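Uncharacterized conserved protein (Thermotoga maritima, PDB 2ZBV) is probably an S-adenosyl-L-methionine-dependent adenosyl-chloride synthase or SAM hydrolase, seen here with bound adenosine. Local coordinates at residues K169-E173 against S184-P188; F212-K218 against L228-P232. All coordinates share one frame; numbering follows the deposited sequence.

Contact 1. Residues K169-E173 against S184-P188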
ATOM      1  N   LYS A 169     -16.800  30.029 -21.175  1.00 55.67           N
ATOM      2  CA  LYS A 169     -16.109  29.346 -20.089  1.00 53.10           C
ATOM      3  C   LYS A 169     -16.813  28.087 -19.610  1.00 50.81           C
ATOM      4  O   LYS A 169     -17.986  27.849 -19.915  1.00 49.98           O
ATOM      5  CB  LYS A 169     -15.922  30.294 -18.902  1.00 54.26           C
ATOM      6  CG  LYS A 169     -17.213  30.657 -18.193  1.00 54.77           C
ATOM      7  CD  LYS A 169     -16.947  31.551 -16.993  1.00 56.27           C
ATOM      8  CE  LYS A 169     -18.239  31.882 -16.262  1.00 57.29           C
ATOM      9  NZ  LYS A 169     -18.017  32.758 -15.079  1.00 57.76           N
ATOM     10  N   VAL A 170     -16.076  27.282 -18.856  1.00 47.11           N
ATOM     11  CA  VAL A 170     -16.606  26.052 -18.295  1.00 44.20           C
ATOM     12  C   VAL A 170     -16.487  26.135 -16.778  1.00 42.54           C
ATOM     13  O   VAL A 170     -15.438  26.504 -16.244  1.00 41.91           O
ATOM     14  CB  VAL A 170     -15.830  24.818 -18.801  1.00 44.94           C
ATOM     15  CG1 VAL A 170     -16.102  24.604 -20.279  1.00 45.34           C
ATOM     16  CG2 VAL A 170     -14.342  25.008 -18.566  1.00 46.04           C
ATOM     17  N   ILE A 171     -17.575  25.810 -16.092  1.00 39.66           N
ATOM     18  CA  ILE A 171     -17.604  25.843 -14.638  1.00 38.44           C
ATOM     19  C   ILE A 171     -17.662  24.414 -14.112  1.00 36.09           C
ATOM     20  O   ILE A 171     -18.378  23.575 -14.653  1.00 35.75           O
ATOM     21  CB  ILE A 171     -18.840  26.618 -14.124  1.00 39.83           C
ATOM     22  CG1 ILE A 171     -18.948  26.479 -12.602  1.00 40.40           C
ATOM     23  CG2 ILE A 171     -20.098  26.096 -14.808  1.00 40.90           C
ATOM     24  CD1 ILE A 171     -20.176  27.136 -11.996  1.00 42.27           C
ATOM     25  N   GLY A 172     -16.901  24.142 -13.059  1.00 34.95           N
ATOM     26  CA  GLY A 172     -16.888  22.809 -12.489  1.00 33.21           C
ATOM     27  C   GLY A 172     -16.313  22.805 -11.089  1.00 34.13           C
ATOM     28  O   GLY A 172     -16.299  23.835 -10.409  1.00 33.90           O
ATOM     29  N   GLU A 173     -15.829  21.644 -10.658  1.00 32.99           N
ATOM     30  CA  GLU A 173     -15.255  21.502  -9.326  1.00 32.63           C
ATOM     31  C   GLU A 173     -14.053  20.574  -9.371  1.00 29.22           C
ATOM     32  O   GLU A 173     -13.921  19.771 -10.289  1.00 27.09           O
ATOM     33  CB  GLU A 173     -16.291  20.903  -8.372  1.00 36.87           C
ATOM     34  CG  GLU A 173     -17.626  21.626  -8.365  1.00 43.54           C
ATOM     35  CD  GLU A 173     -18.777  20.707  -8.004  1.00 46.03           C
ATOM     36  OE1 GLU A 173     -18.789  20.179  -6.873  1.00 48.59           O
ATOM     37  OE2 GLU A 173     -19.665  20.510  -8.861  1.00 48.26           O
ATOM     38  N   SER A 184      -7.353  17.288 -10.782  1.00 20.05           N
ATOM     39  CA  SER A 184      -8.315  16.831 -11.777  1.00 22.47           C
ATOM     40  C   SER A 184      -9.725  17.300 -11.431  1.00 23.06           C
ATOM     41  O   SER A 184     -10.186  17.133 -10.301  1.00 21.81           O
ATOM     42  CB  SER A 184      -8.305  15.314 -11.895  1.00 21.80           C
ATOM     43  OG  SER A 184      -9.215  14.915 -12.904  1.00 25.84           O
ATOM     44  N   THR A 185     -10.404  17.886 -12.413  1.00 24.02           N
ATOM     45  CA  THR A 185     -11.756  18.398 -12.213  1.00 24.70           C
ATOM     46  C   THR A 185     -12.790  17.372 -12.660  1.00 26.07           C
ATOM     47  O   THR A 185     -12.442  16.266 -13.072  1.00 25.62           O
ATOM     48  CB  THR A 185     -11.994  19.694 -13.023  1.00 23.42           C
ATOM     49  OG1 THR A 185     -12.053  19.379 -14.417  1.00 22.40           O
ATOM     50  CG2 THR A 185     -10.863  20.684 -12.793  1.00 22.23           C
ATOM     51  N   ASN A 186     -14.059  17.754 -12.573  1.00 26.78           N
ATOM     52  CA  ASN A 186     -15.152  16.886 -12.985  1.00 28.68           C
ATOM     53  C   ASN A 186     -15.629  17.360 -14.352  1.00 28.76           C
ATOM     54  O   ASN A 186     -16.699  16.982 -14.817  1.00 28.94           O
ATOM     55  CB  ASN A 186     -16.293  16.956 -11.967  1.00 31.54           C
ATOM     56  CG  ASN A 186     -16.945  18.322 -11.911  1.00 32.61           C
ATOM     57  OD1 ASN A 186     -16.307  19.343 -12.177  1.00 32.77           O
ATOM     58  ND2 ASN A 186     -18.228  18.349 -11.549  1.00 34.53           N
ATOM     59  N   ILE A 187     -14.811  18.189 -14.991  1.00 28.84           N
ATOM     60  CA  ILE A 187     -15.116  18.734 -16.310  1.00 27.33           C
ATOM     61  C   ILE A 187     -14.549  17.828 -17.401  1.00 27.17           C
ATOM     62  O   ILE A 187     -13.338  17.638 -17.492  1.00 26.21           O
ATOM     63  CB  ILE A 187     -14.493  20.139 -16.483  1.00 27.63           C
ATOM     64  CG1 ILE A 187     -15.043  21.089 -15.421  1.00 26.49           C
ATOM     65  CG2 ILE A 187     -14.780  20.671 -17.885  1.00 27.36           C
ATOM     66  CD1 ILE A 187     -14.242  22.370 -15.280  1.00 28.70           C
ATOM     67  N   PRO A 188     -15.416  17.252 -18.248  1.00 28.40           N
ATOM     68  CA  PRO A 188     -14.874  16.385 -19.296  1.00 28.04           C
ATOM     69  C   PRO A 188     -14.030  17.236 -20.236  1.00 29.61           C
ATOM     70  O   PRO A 188     -14.420  18.358 -20.574  1.00 29.34           O
ATOM     71  CB  PRO A 188     -16.127  15.841 -19.985  1.00 29.46           C
ATOM     72  CG  PRO A 188     -17.198  15.952 -18.918  1.00 30.25           C
ATOM     73  CD  PRO A 188     -16.887  17.280 -18.292  1.00 29.27           C
TER
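Glu-173 meets Asn-186 and Ile-187 packs on Gly-172 where the antiparallel hairpin of strands 169-177 and 183-185 runs out into a turn. Two hydrogen bonds grip the Glu-173 backbone. Its N donates to Asn-186 OD1 at 2.8 Å, nearly straight, although the donor sits 40° above the carbonyl plane of the amide. Its O accepts from Asn-186 N at 3.1 Å, in a more bent bond. CG of Asn-186 lies between backbone N and carbonyl carbon (chi1 66°), which turns OD1 to Glu-173 N, where it appears to stand in for a main-chain acceptor. The carboxylate of Glu-173 crosses this amide with the planes 74° apart and stays unbonded to it, OE2 lying 3.7 Å from ND2. Beside them, Ile-187 lays CG1 3.9 Å from Gly-172 CA, and its CD1 reaches Val-170 CG2 at 4.2 Å. Thr-185 OG1 accepts from Ile-187 N (3.1 Å) in an ST turn and also bonds to Leu-238 O. Without the amide, as with an alanine at Asn-186, Glu-173 N would probably lose its acceptor, leaving the backbone bond as the one hydrogen bond across the contact. A side-chain amide thus carries on the hairpin pairing at the corner, with an apolar patch alongside.

Contact 2. Residues F212-K218 against L228-P232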
ATOM      1  N   PHE A 212      -5.212  32.511 -12.897  1.00 31.15           N
ATOM      2  CA  PHE A 212      -3.917  32.131 -13.444  1.00 27.93           C
ATOM      3  C   PHE A 212      -4.045  31.908 -14.937  1.00 28.19           C
ATOM      4  O   PHE A 212      -5.121  31.577 -15.437  1.00 26.38           O
ATOM      5  CB  PHE A 212      -3.443  30.806 -12.850  1.00 28.87           C
ATOM      6  CG  PHE A 212      -3.351  30.789 -11.358  1.00 27.94           C
ATOM      7  CD1 PHE A 212      -2.118  30.891 -10.727  1.00 28.77           C
ATOM      8  CD2 PHE A 212      -4.491  30.618 -10.579  1.00 28.23           C
ATOM      9  CE1 PHE A 212      -2.019  30.823  -9.340  1.00 27.78           C
ATOM     10  CE2 PHE A 212      -4.401  30.547  -9.190  1.00 28.73           C
ATOM     11  CZ  PHE A 212      -3.163  30.649  -8.573  1.00 28.70           C
ATOM     12  N   LYS A 213      -2.940  32.085 -15.644  1.00 27.54           N
ATOM     13  CA  LYS A 213      -2.913  31.811 -17.068  1.00 28.30           C
ATOM     14  C   LYS A 213      -2.310  30.410 -17.154  1.00 27.70           C
ATOM     15  O   LYS A 213      -1.409  30.063 -16.382  1.00 27.08           O
ATOM     16  CB  LYS A 213      -2.019  32.800 -17.815  1.00 30.70           C
ATOM     17  CG  LYS A 213      -2.637  34.168 -18.047  1.00 33.74           C
ATOM     18  CD  LYS A 213      -1.857  34.923 -19.117  1.00 35.07           C
ATOM     19  CE  LYS A 213      -2.409  36.322 -19.325  1.00 36.56           C
ATOM     20  NZ  LYS A 213      -2.224  37.149 -18.101  1.00 37.98           N
ATOM     21  N   ALA A 214      -2.809  29.595 -18.073  1.00 25.63           N
ATOM     22  CA  ALA A 214      -2.277  28.250 -18.207  1.00 26.06           C
ATOM     23  C   ALA A 214      -2.307  27.797 -19.650  1.00 23.97           C
ATOM     24  O   ALA A 214      -3.301  27.986 -20.344  1.00 22.85           O
ATOM     25  CB  ALA A 214      -3.071  27.280 -17.337  1.00 23.92           C
ATOM     26  N   ALA A 215      -1.204  27.205 -20.093  1.00 24.50           N
ATOM     27  CA  ALA A 215      -1.100  26.708 -21.455  1.00 24.36           C
ATOM     28  C   ALA A 215      -1.854  25.395 -21.576  1.00 24.38           C
ATOM     29  O   ALA A 215      -1.815  24.562 -20.670  1.00 24.11           O
ATOM     30  CB  ALA A 215       0.358  26.499 -21.829  1.00 24.21           C
ATOM     31  N   VAL A 216      -2.564  25.229 -22.683  1.00 24.54           N
ATOM     32  CA  VAL A 216      -3.299  24.001 -22.941  1.00 25.77           C
ATOM     33  C   VAL A 216      -2.271  23.099 -23.616  1.00 27.18           C
ATOM     34  O   VAL A 216      -1.804  23.393 -24.716  1.00 26.91           O
ATOM     35  CB  VAL A 216      -4.485  24.255 -23.881  1.00 25.61           C
ATOM     36  CG1 VAL A 216      -5.227  22.957 -24.154  1.00 26.21           C
ATOM     37  CG2 VAL A 216      -5.418  25.281 -23.261  1.00 23.05           C
ATOM     38  N   ALA A 217      -1.905  22.009 -22.949  1.00 28.02           N
ATOM     39  CA  ALA A 217      -0.894  21.112 -23.487  1.00 29.89           C
ATOM     40  C   ALA A 217      -1.253  19.642 -23.369  1.00 31.33           C
ATOM     41  O   ALA A 217      -2.181  19.270 -22.658  1.00 33.18           O
ATOM     42  CB  ALA A 217       0.444  21.376 -22.797  1.00 28.40           C
ATOM     43  N   LYS A 218      -0.498  18.812 -24.080  1.00 32.38           N
ATOM     44  CA  LYS A 218      -0.708  17.373 -24.074  1.00 33.75           C
ATOM     45  C   LYS A 218       0.078  16.704 -22.954  1.00 33.95           C
ATOM     46  O   LYS A 218      -0.461  15.879 -22.212  1.00 35.76           O
ATOM     47  CB  LYS A 218      -0.273  16.774 -25.412  1.00 35.76           C
ATOM     48  CG  LYS A 218      -1.085  17.234 -26.609  1.00 38.09           C
ATOM     49  CD  LYS A 218      -0.544  16.610 -27.887  1.00 41.86           C
ATOM     50  CE  LYS A 218      -1.345  17.038 -29.108  1.00 45.15           C
ATOM     51  NZ  LYS A 218      -0.752  16.482 -30.361  1.00 47.13           N
ATOM     52  N   LEU A 228       2.416  26.083 -15.183  1.00 24.58           N
ATOM     53  CA  LEU A 228       1.069  25.505 -15.159  1.00 24.10           C
ATOM     54  C   LEU A 228       0.602  25.056 -16.543  1.00 24.45           C
ATOM     55  O   LEU A 228       0.961  25.654 -17.555  1.00 24.28           O
ATOM     56  CB  LEU A 228       0.059  26.531 -14.632  1.00 23.40           C
ATOM     57  CG  LEU A 228      -0.023  26.798 -13.129  1.00 25.07           C
ATOM     58  CD1 LEU A 228      -0.696  28.150 -12.896  1.00 25.52           C
ATOM     59  CD2 LEU A 228      -0.798  25.670 -12.444  1.00 20.91           C
ATOM     60  N   LEU A 229      -0.208  24.003 -16.578  1.00 22.35           N
ATOM     61  CA  LEU A 229      -0.745  23.504 -17.833  1.00 23.20           C
ATOM     62  C   LEU A 229      -2.113  22.883 -17.613  1.00 24.78           C
ATOM     63  O   LEU A 229      -2.421  22.378 -16.525  1.00 23.19           O
ATOM     64  CB  LEU A 229       0.173  22.450 -18.463  1.00 22.54           C
ATOM     65  CG  LEU A 229       0.370  21.137 -17.691  1.00 22.38           C
ATOM     66  CD1 LEU A 229       0.480  19.961 -18.655  1.00 23.35           C
ATOM     67  CD2 LEU A 229       1.611  21.250 -16.822  1.00 20.13           C
ATOM     68  N   VAL A 230      -2.932  22.933 -18.656  1.00 23.30           N
ATOM     69  CA  VAL A 230      -4.261  22.343 -18.623  1.00 24.64           C
ATOM     70  C   VAL A 230      -4.214  21.217 -19.641  1.00 24.34           C
ATOM     71  O   VAL A 230      -3.763  21.408 -20.771  1.00 22.17           O
ATOM     72  CB  VAL A 230      -5.347  23.371 -19.023  1.00 26.93           C
ATOM     73  CG1 VAL A 230      -6.629  22.659 -19.397  1.00 28.65           C
ATOM     74  CG2 VAL A 230      -5.601  24.330 -17.862  1.00 27.11           C
ATOM     75  N   HIS A 231      -4.660  20.033 -19.243  1.00 24.07           N
ATOM     76  CA  HIS A 231      -4.631  18.909 -20.161  1.00 25.01           C
ATOM     77  C   HIS A 231      -5.693  17.880 -19.795  1.00 24.32           C
ATOM     78  O   HIS A 231      -6.369  18.003 -18.765  1.00 23.35           O
ATOM     79  CB  HIS A 231      -3.248  18.253 -20.123  1.00 25.99           C
ATOM     80  CG  HIS A 231      -2.962  17.537 -18.839  1.00 29.11           C
ATOM     81  ND1 HIS A 231      -2.780  16.173 -18.773  1.00 31.43           N
ATOM     82  CD2 HIS A 231      -2.868  17.991 -17.566  1.00 31.34           C
ATOM     83  CE1 HIS A 231      -2.584  15.817 -17.516  1.00 32.00           C
ATOM     84  NE2 HIS A 231      -2.632  16.900 -16.763  1.00 32.97           N
ATOM     85  N   PRO A 232      -5.877  16.865 -20.651  1.00 23.81           N
ATOM     86  CA  PRO A 232      -6.880  15.844 -20.335  1.00 24.80           C
ATOM     87  C   PRO A 232      -6.179  14.740 -19.542  1.00 24.80           C
ATOM     88  O   PRO A 232      -5.168  14.218 -20.002  1.00 24.56           O
ATOM     89  CB  PRO A 232      -7.329  15.370 -21.710  1.00 24.62           C
ATOM     90  CG  PRO A 232      -6.061  15.458 -22.523  1.00 25.66           C
ATOM     91  CD  PRO A 232      -5.448  16.773 -22.062  1.00 25.03           C
TER
HETATM   92  O   HOH W   1       1.649  27.852 -18.728  1.00 25.53           O
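Ala-215 and Val-216 pair in parallel with Leu-229 and Val-230, the CA atoms of Ala-215 and Leu-229 being 4.8 Å apart. Val-230 bonds through its N and O to the residues on either side of Val-216, the parallel pattern: Val-230 N to Ala-215 O at 2.8 Å, and Ala-217 N to Val-230 O at 2.9 Å. CA-H...O contacts accompany them, from Leu-229 CA to Ala-215 O (3.2 Å) and from Val-216 CA to Val-230 O. At the N-terminal end a water replaces direct pairing, accepting from Ala-215 N and donating to Leu-228 O at 2.6 Å. The short strand axes cross at -47°, a strong twist.

Apolar contacts fill in around the backbone. Leu-228 CD1 meets the Phe-212 ring obliquely, 3.8 Å from CD1 of that ring. Ala-214 CB rests 3.9 Å from Val-230 CG2, while Ala-217 CB is a looser 4.4 Å from Leu-229 CD1.

Strand 202-207 flanks residues 212-216 and strand 237-242 flanks 228-232, making both segments interior to the sheet. Leu-251 of helix 247-251 packs on Phe-212 and Leu-228. At the other end, a subunit interface, His-231 meets two adenosine-binding residues, Phe-220 edge-to-face and Thr-125 of a second subunit.

How the contacts relate
Contacts 1 and 2 belong to one mixed sheet, yet they do not touch: their centres are 13 Å apart and their nearest atoms about 7 Å. Two routes connect them. Strand 237-242 pairs antiparallel with both 183-185 and 228-232, and strands 258-262 and 202-207 carry the sheet from 169-177 round to 210-216. Contact 2 is the nearer to ligand, the side chain of Leu-229 being about 6 Å from a bound adenosine and that of His-231 about 4 Å from the adenosine-binding Phe-220; it also reaches a second subunit, whereas contact 1 touches no other chain. The side chain of Thr-185 in contact 1 lies about 10 Å from that of Asn-182, another adenosine-binding residue.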